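Local atomic coordinates of thioredoxin reductase (Streptococcus pyogenes, PDB entry 5UWY), a protein that probably uses NADPH, through its bound flavin-adenine dinucleotide and a redox-active cysteine pair, to reduce the disulfide of thioredoxin. Residues D55-S58 and G59-A63; L184-R187 and A188-N191; Y124-S127 and R128-Y132. All blocks are in the same frame, centred on the assembly; numbering follows the deposited sequence.

Contact 1. Residues D55-S58 and G59-A63; sequences DHIS and GPELA
E61 folds back over S58, and I57 lies against the aliphatic part of the same glutamate. The chi1 of E61, 43°, sets CG between its backbone N and carbonyl carbon, and from there the extended chain runs back toward the start of the helix instead of out along it. CG of E61 comes within 3.6 Å of I57 CG1, the two side chains crossing obliquely, while the carboxylate carries on to the serine. There the hydroxyl S58 OG donates to E61 OE2 over 3.1 Å, meeting the oxygen on its anti lone pair, the side turned from OE1. This bond holds the carboxylate beside the serine.

S58 is the N-cap of helix 59-71, and the hydroxyl of this cap residue is thus tied to the carboxylate of the residue three places on. The carbonyl of S58 already belongs to the helical ladder: L62 N reaches S58 O at 3.1 Å, with an N-H...O angle of 159° and the donor nearly on the line of the C=O bond. A63 N binds G59 O in the next rung.

On the buried side, I57 meets L62 at about a right angle, I57 CG2 standing 4.0 Å from L62 CD2. L62 also packs on M42, and its side chain is about 7 Å from a bound FAD. At the far end of the run, D55 forms a salt bridge through OD2 with K72 of the second subunit.

Contact 2. Residues L184-R187 and A188-N191; sequences LQDR and AFAN
The straightest bond joining L184-R187 to A188-N191 runs from F189 N to Q185 O, 2.9 Å long with an N-H...O angle of 176°. A188 N to L184 O and A190 N to D186 O are equally short but more bent. The last rung, N191 N to R187 O, stretches to 3.3 Å, and N191 N also binds A188 O, three residues back. That second bond marks the final turn: N191 is the first residue to leave helical backbone angles.

The carbonyl of Q185 has a further neighbour in the F189 ring. With chi1 at -53°, CG of F189 stands beside its own backbone N, and the ring leans back over the preceding turn. Q185 O consequently lies over one ring face, 3.0 Å above the plane and displaced toward the rim.

All this belongs to the C-terminal part of helix 182-190, the crossover of a beta-alpha-beta unit between strands 168-172 and 194-197 in the second Rossmann-type domain.

The Q185 and F189 side chains lie side by side and point the same way, Q185 CB 3.7 Å from F189 CE2. Their amide and ring planes are nearly perpendicular, 81° apart, and the amide nitrogen of Q185 is bound to A180 O. F189 continues outward onto L178 and W198. On another side of the helix, A188 packs on V156 and R187 on I160 of helix 153-162. The guanidinium of R187 has L184 CD2 at its edge, in plane, and a long, weak ion pair with E304 of the second subunit.

Contact 3. Residues Y124-S127 and R128-Y132; sequences YYTS and RGVSY
V130 sets its CG1 anti to the backbone N (chi1 -173°), which leaves CG2 beside that N and directed at the backbone of Y125. Y125, for its part, has CG anti to its carbonyl carbon; chi1 -65° turns the ring away from the valine and leaves CB facing it, with Y125 CB and V130 CG2 3.6 Å apart.

The carbonyl oxygen of Y125 is the polar centre of a type II beta turn from Y125 to R128. R128 N closes the turn at 2.9 Å from Y125 O, standing above the carbonyl plane. V130 N approaches the same oxygen at 2.9 Å from the opposite face. T126 and V130 form a single beta bridge, which rests on that V130 N to Y125 O bond; S127 N also points at V130 O, but closer than is normal, and the exact length is doubtful. S127 has a positive phi, as the third residue of a type II turn does, and its OG donates to T126 O at 2.9 Å. G129 takes backbone angles that would press a CB against the preceding carbonyl oxygen.

T126 and Y132 cross at about a right angle, T126 OG1 4.0 Å from Y132 OH; the threonine hydroxyl is hydrogen-bonded to E122 O. The Y132 side chain continues to about 4 Å from a bound FAD. The turn leads into strand 130-131, the outermost strand, within this chain, of the parallel sheet of the second Rossmann-type domain, and then to the disulfide C133-C136. R128 reaches outward to a cation-pi contact with F46, and S131 OG binds D137.

Two donors holding Y125 O from opposite faces of its plane fix the bend through the main chain, while the apolar packing is Y125 CB against V130 CG2, with V130 also on V212, V233 and I235.

In the fold
All three contacts are local and partly buried, but they sit at different depths. Contact 2 is peripheral, its centre about 28 Å from the centre of the chain, while contacts 1 and 3 lie deeper, at about 16 and 15 Å, and both approach FAD. Those two have centres about 17 Å apart and do not touch. Contacts 2 and 3 belong to the sheet holding strands 130-131, 145-149, 168-172, 194-197 and 232-235, one through a crossover helix, the other through a strand. Side-chain polarity matters at the helix start of contact 1, whereas contacts 2 and 3 rely more on backbone carbonyls. Contacts 1 and 2 also meet the second subunit; contact 3 does not.

Contact 1. Residues D55-S58 and G59-A63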
loop_
_atom_site.group_PDB
_atom_site.type_symbol
_atom_site.label_atom_id
_atom_site.label_comp_id
_atom_site.label_asym_id
_atom_site.label_seq_id
_atom_site.Cartn_x
_atom_site.Cartn_y
_atom_site.Cartn_z
ATOM N N ASP A 55 4.751 -12.704 -9.591
ATOM C CA ASP A 55 5.164 -13.934 -8.924
ATOM C C ASP A 55 6.601 -13.822 -8.431
ATOM O O ASP A 55 6.885 -14.007 -7.242
ATOM C CB ASP A 55 5.000 -15.122 -9.876
ATOM C CG ASP A 55 5.419 -16.438 -9.249
ATOM O OD1 ASP A 55 6.638 -16.684 -9.114
ATOM O OD2 ASP A 55 4.524 -17.227 -8.876
ATOM N N HIS A 56 7.524 -13.515 -9.337
ATOM C CA HIS A 56 8.905 -13.261 -8.963
ATOM C C HIS A 56 9.477 -12.225 -9.916
ATOM O O HIS A 56 9.159 -12.223 -11.106
ATOM C CB HIS A 56 9.747 -14.545 -8.973
ATOM C CG HIS A 56 9.948 -15.137 -10.334
ATOM N ND1 HIS A 56 9.025 -15.008 -11.349
ATOM C CD2 HIS A 56 10.966 -15.871 -10.843
ATOM C CE1 HIS A 56 9.468 -15.631 -12.426
ATOM N NE2 HIS A 56 10.643 -16.164 -12.145
ATOM N N ILE A 57 10.314 -11.342 -9.376
ATOM C CA ILE A 57 10.877 -10.232 -10.133
ATOM C C ILE A 57 12.052 -9.692 -9.332
ATOM O O ILE A 57 12.087 -9.803 -8.103
ATOM C CB ILE A 57 9.803 -9.146 -10.405
ATOM C CG1 ILE A 57 10.317 -8.090 -11.384
ATOM C CG2 ILE A 57 9.335 -8.511 -9.101
ATOM C CD1 ILE A 57 9.256 -7.567 -12.324
ATOM N N SER A 58 13.027 -9.126 -10.032
ATOM C CA SER A 58 14.212 -8.585 -9.385
ATOM C C SER A 58 14.038 -7.094 -9.121
ATOM O O SER A 58 13.194 -6.425 -9.721
ATOM C CB SER A 58 15.464 -8.828 -10.235
ATOM O OG SER A 58 15.749 -7.724 -11.074
ATOM N N GLY A 59 14.853 -6.584 -8.201
ATOM C CA GLY A 59 14.812 -5.193 -7.816
ATOM C C GLY A 59 14.886 -4.219 -8.978
ATOM O O GLY A 59 14.010 -3.365 -9.149
ATOM N N PRO A 60 15.943 -4.314 -9.792
ATOM C CA PRO A 60 16.081 -3.366 -10.912
ATOM C C PRO A 60 14.944 -3.406 -11.922
ATOM O O PRO A 60 14.466 -2.341 -12.337
ATOM C CB PRO A 60 17.416 -3.779 -11.541
ATOM C CG PRO A 60 18.199 -4.314 -10.391
ATOM C CD PRO A 60 17.197 -5.049 -9.543
ATOM N N GLU A 61 14.493 -4.592 -12.343
ATOM C CA GLU A 61 13.459 -4.630 -13.375
ATOM C C GLU A 61 12.111 -4.165 -12.838
ATOM O O GLU A 61 11.305 -3.606 -13.594
ATOM C CB GLU A 61 13.342 -6.029 -13.988
ATOM C CG GLU A 61 13.380 -7.183 -13.006
ATOM C CD GLU A 61 13.454 -8.533 -13.705
ATOM O OE1 GLU A 61 12.647 -8.774 -14.631
ATOM O OE2 GLU A 61 14.320 -9.352 -13.335
ATOM N N LEU A 62 11.847 -4.373 -11.548
ATOM C CA LEU A 62 10.628 -3.827 -10.963
ATOM C C LEU A 62 10.737 -2.317 -10.789
ATOM O O LEU A 62 9.756 -1.590 -10.989
ATOM C CB LEU A 62 10.331 -4.506 -9.627
ATOM C CG LEU A 62 9.004 -4.089 -8.992
ATOM C CD1 LEU A 62 7.856 -4.231 -9.973
ATOM C CD2 LEU A 62 8.713 -4.856 -7.703
ATOM N N ALA A 63 11.926 -1.831 -10.422
ATOM C CA ALA A 63 12.148 -0.393 -10.337
ATOM C C ALA A 63 11.907 0.281 -11.681
ATOM O O ALA A 63 11.265 1.337 -11.750
ATOM C CB ALA A 63 13.566 -0.115 -9.841
#

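Contact 2. Residues L184-R187 and A188-N191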
loop_
_atom_site.group_PDB
_atom_site.type_symbol
_atom_site.label_atom_id
_atom_site.label_comp_id
_atom_site.label_asym_id
_atom_site.label_seq_id
_atom_site.Cartn_x
_atom_site.Cartn_y
_atom_site.Cartn_z
ATOM N N LEU A 184 11.190 -12.648 25.457
ATOM C CA LEU A 184 11.681 -13.151 24.180
ATOM C C LEU A 184 12.909 -14.029 24.359
ATOM O O LEU A 184 13.135 -14.944 23.559
ATOM C CB LEU A 184 11.986 -11.991 23.237
ATOM C CG LEU A 184 10.833 -11.009 23.043
ATOM C CD1 LEU A 184 11.338 -9.695 22.470
ATOM C CD2 LEU A 184 9.746 -11.613 22.160
ATOM N N GLN A 185 13.721 -13.763 25.385
ATOM C CA GLN A 185 14.811 -14.676 25.712
ATOM C C GLN A 185 14.270 -16.059 26.047
ATOM O O GLN A 185 14.716 -17.066 25.487
ATOM C CB GLN A 185 15.638 -14.125 26.876
ATOM C CG GLN A 185 16.450 -12.884 26.545
ATOM C CD GLN A 185 17.524 -12.603 27.580
ATOM O OE1 GLN A 185 18.276 -13.499 27.969
ATOM N NE2 GLN A 185 17.598 -11.357 28.033
ATOM N N ASP A 186 13.290 -16.120 26.953
ATOM C CA ASP A 186 12.671 -17.396 27.297
ATOM C C ASP A 186 12.040 -18.051 26.075
ATOM O O ASP A 186 12.169 -19.265 25.876
ATOM C CB ASP A 186 11.625 -17.190 28.394
ATOM C CG ASP A 186 12.246 -16.875 29.742
ATOM O OD1 ASP A 186 13.356 -17.377 30.020
ATOM O OD2 ASP A 186 11.624 -16.125 30.523
ATOM N N ARG A 187 11.358 -17.259 25.243
ATOM C CA ARG A 187 10.742 -17.802 24.035
ATOM C C ARG A 187 11.789 -18.401 23.103
ATOM O O ARG A 187 11.541 -19.424 22.452
ATOM C CB ARG A 187 9.946 -16.710 23.320
ATOM C CG ARG A 187 9.203 -17.182 22.083
ATOM C CD ARG A 187 7.756 -16.712 22.108
ATOM N NE ARG A 187 7.657 -15.268 22.304
ATOM C CZ ARG A 187 6.555 -14.644 22.708
ATOM N NH1 ARG A 187 5.456 -15.339 22.967
ATOM N NH2 ARG A 187 6.553 -13.327 22.860
ATOM N N ALA A 188 12.966 -17.780 23.027
ATOM C CA ALA A 188 14.027 -18.308 22.178
ATOM C C ALA A 188 14.606 -19.589 22.763
ATOM O O ALA A 188 14.682 -20.614 22.078
ATOM C CB ALA A 188 15.120 -17.256 21.985
ATOM N N PHE A 189 15.007 -19.554 24.038
ATOM C CA PHE A 189 15.536 -20.755 24.679
ATOM C C PHE A 189 14.549 -21.914 24.599
ATOM O O PHE A 189 14.962 -23.080 24.596
ATOM C CB PHE A 189 15.890 -20.466 26.140
ATOM C CG PHE A 189 16.800 -19.281 26.329
ATOM C CD1 PHE A 189 17.850 -19.041 25.453
ATOM C CD2 PHE A 189 16.609 -18.408 27.391
ATOM C CE1 PHE A 189 18.686 -17.952 25.630
ATOM C CE2 PHE A 189 17.438 -17.315 27.571
ATOM C CZ PHE A 189 18.479 -17.088 26.691
ATOM N N ALA A 190 13.249 -21.615 24.514
ATOM C CA ALA A 190 12.237 -22.664 24.453
ATOM C C ALA A 190 12.138 -23.302 23.072
ATOM O O ALA A 190 11.808 -24.489 22.970
ATOM C CB ALA A 190 10.876 -22.102 24.868
ATOM N N ASN A 191 12.416 -22.551 22.009
ATOM C CA ASN A 191 12.307 -23.100 20.663
ATOM C C ASN A 191 13.469 -24.050 20.388
ATOM O O ASN A 191 14.625 -23.751 20.696
ATOM C CB ASN A 191 12.271 -21.969 19.630
ATOM C CG ASN A 191 12.230 -22.474 18.191
ATOM O OD1 ASN A 191 13.173 -23.101 17.702
ATOM N ND2 ASN A 191 11.126 -22.200 17.509
#

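Contact 3. Residues Y124-S127 and R128-Y132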
loop_
_atom_site.group_PDB
_atom_site.type_symbol
_atom_site.label_atom_id
_atom_site.label_comp_id
_atom_site.label_asym_id
_atom_site.label_seq_id
_atom_site.Cartn_x
_atom_site.Cartn_y
_atom_site.Cartn_z
ATOM N N TYR A 124 29.629 -8.434 -0.475
ATOM C CA TYR A 124 29.659 -9.267 -1.667
ATOM C C TYR A 124 28.405 -10.127 -1.787
ATOM O O TYR A 124 27.729 -10.114 -2.823
ATOM C CB TYR A 124 30.914 -10.131 -1.644
ATOM C CG TYR A 124 31.265 -10.726 -2.977
ATOM C CD1 TYR A 124 31.865 -9.957 -3.966
ATOM C CD2 TYR A 124 30.995 -12.054 -3.249
ATOM C CE1 TYR A 124 32.186 -10.503 -5.191
ATOM C CE2 TYR A 124 31.311 -12.608 -4.464
ATOM C CZ TYR A 124 31.904 -11.829 -5.428
ATOM O OH TYR A 124 32.210 -12.396 -6.632
ATOM N N TYR A 125 28.061 -10.864 -0.732
ATOM C CA TYR A 125 26.948 -11.802 -0.777
ATOM C C TYR A 125 25.635 -11.194 -0.290
ATOM O O TYR A 125 24.716 -11.938 0.072
ATOM C CB TYR A 125 27.291 -13.053 0.033
ATOM C CG TYR A 125 28.442 -13.842 -0.544
ATOM C CD1 TYR A 125 28.238 -14.762 -1.564
ATOM C CD2 TYR A 125 29.739 -13.657 -0.079
ATOM C CE1 TYR A 125 29.290 -15.481 -2.101
ATOM C CE2 TYR A 125 30.797 -14.371 -0.608
ATOM C CZ TYR A 125 30.567 -15.281 -1.619
ATOM O OH TYR A 125 31.619 -15.995 -2.149
ATOM N N THR A 126 25.525 -9.867 -0.283
ATOM C CA THR A 126 24.284 -9.218 0.121
ATOM C C THR A 126 23.156 -9.614 -0.823
ATOM O O THR A 126 23.307 -9.554 -2.048
ATOM C CB THR A 126 24.464 -7.699 0.139
ATOM O OG1 THR A 126 25.172 -7.311 1.325
ATOM C CG2 THR A 126 23.116 -6.995 0.114
ATOM N N SER A 127 22.030 -10.037 -0.244
ATOM C CA SER A 127 20.872 -10.560 -0.971
ATOM C C SER A 127 21.217 -11.804 -1.786
ATOM O O SER A 127 20.531 -12.128 -2.761
ATOM C CB SER A 127 20.238 -9.490 -1.867
ATOM O OG SER A 127 20.698 -9.602 -3.200
ATOM N N ARG A 128 22.282 -12.510 -1.403
ATOM C CA ARG A 128 22.645 -13.797 -1.984
ATOM C C ARG A 128 23.021 -14.786 -0.889
ATOM O O ARG A 128 23.792 -15.719 -1.122
ATOM C CB ARG A 128 23.794 -13.658 -2.981
ATOM C CG ARG A 128 23.538 -12.680 -4.110
ATOM C CD ARG A 128 24.842 -12.267 -4.765
ATOM N NE ARG A 128 24.641 -11.714 -6.102
ATOM C CZ ARG A 128 24.620 -12.445 -7.213
ATOM N NH1 ARG A 128 24.783 -13.758 -7.142
ATOM N NH2 ARG A 128 24.434 -11.864 -8.391
ATOM N N GLY A 129 22.482 -14.586 0.307
ATOM C CA GLY A 129 22.886 -15.335 1.477
ATOM C C GLY A 129 23.027 -14.404 2.662
ATOM O O GLY A 129 22.827 -14.805 3.813
ATOM N N VAL A 130 23.377 -13.151 2.380
ATOM C CA VAL A 130 23.356 -12.077 3.366
ATOM C C VAL A 130 22.063 -11.300 3.185
ATOM O O VAL A 130 21.683 -10.960 2.058
ATOM C CB VAL A 130 24.576 -11.152 3.222
ATOM C CG1 VAL A 130 24.621 -10.156 4.374
ATOM C CG2 VAL A 130 25.852 -11.963 3.161
ATOM N N SER A 131 21.384 -11.018 4.291
ATOM C CA SER A 131 20.119 -10.305 4.234
ATOM C C SER A 131 19.943 -9.520 5.522
ATOM O O SER A 131 20.404 -9.935 6.586
ATOM C CB SER A 131 18.939 -11.260 4.029
ATOM O OG SER A 131 17.818 -10.575 3.503
ATOM N N TYR A 132 19.278 -8.372 5.412
ATOM C CA TYR A 132 18.950 -7.555 6.572
ATOM C C TYR A 132 17.450 -7.529 6.834
ATOM O O TYR A 132 16.963 -6.631 7.528
ATOM C CB TYR A 132 19.489 -6.135 6.389
ATOM C CG TYR A 132 20.962 -6.059 6.048
ATOM C CD1 TYR A 132 21.930 -6.023 7.045
ATOM C CD2 TYR A 132 21.385 -6.021 4.725
ATOM C CE1 TYR A 132 23.281 -5.951 6.731
ATOM C CE2 TYR A 132 22.731 -5.951 4.402
ATOM C CZ TYR A 132 23.674 -5.916 5.408
ATOM O OH TYR A 132 25.013 -5.844 5.088
#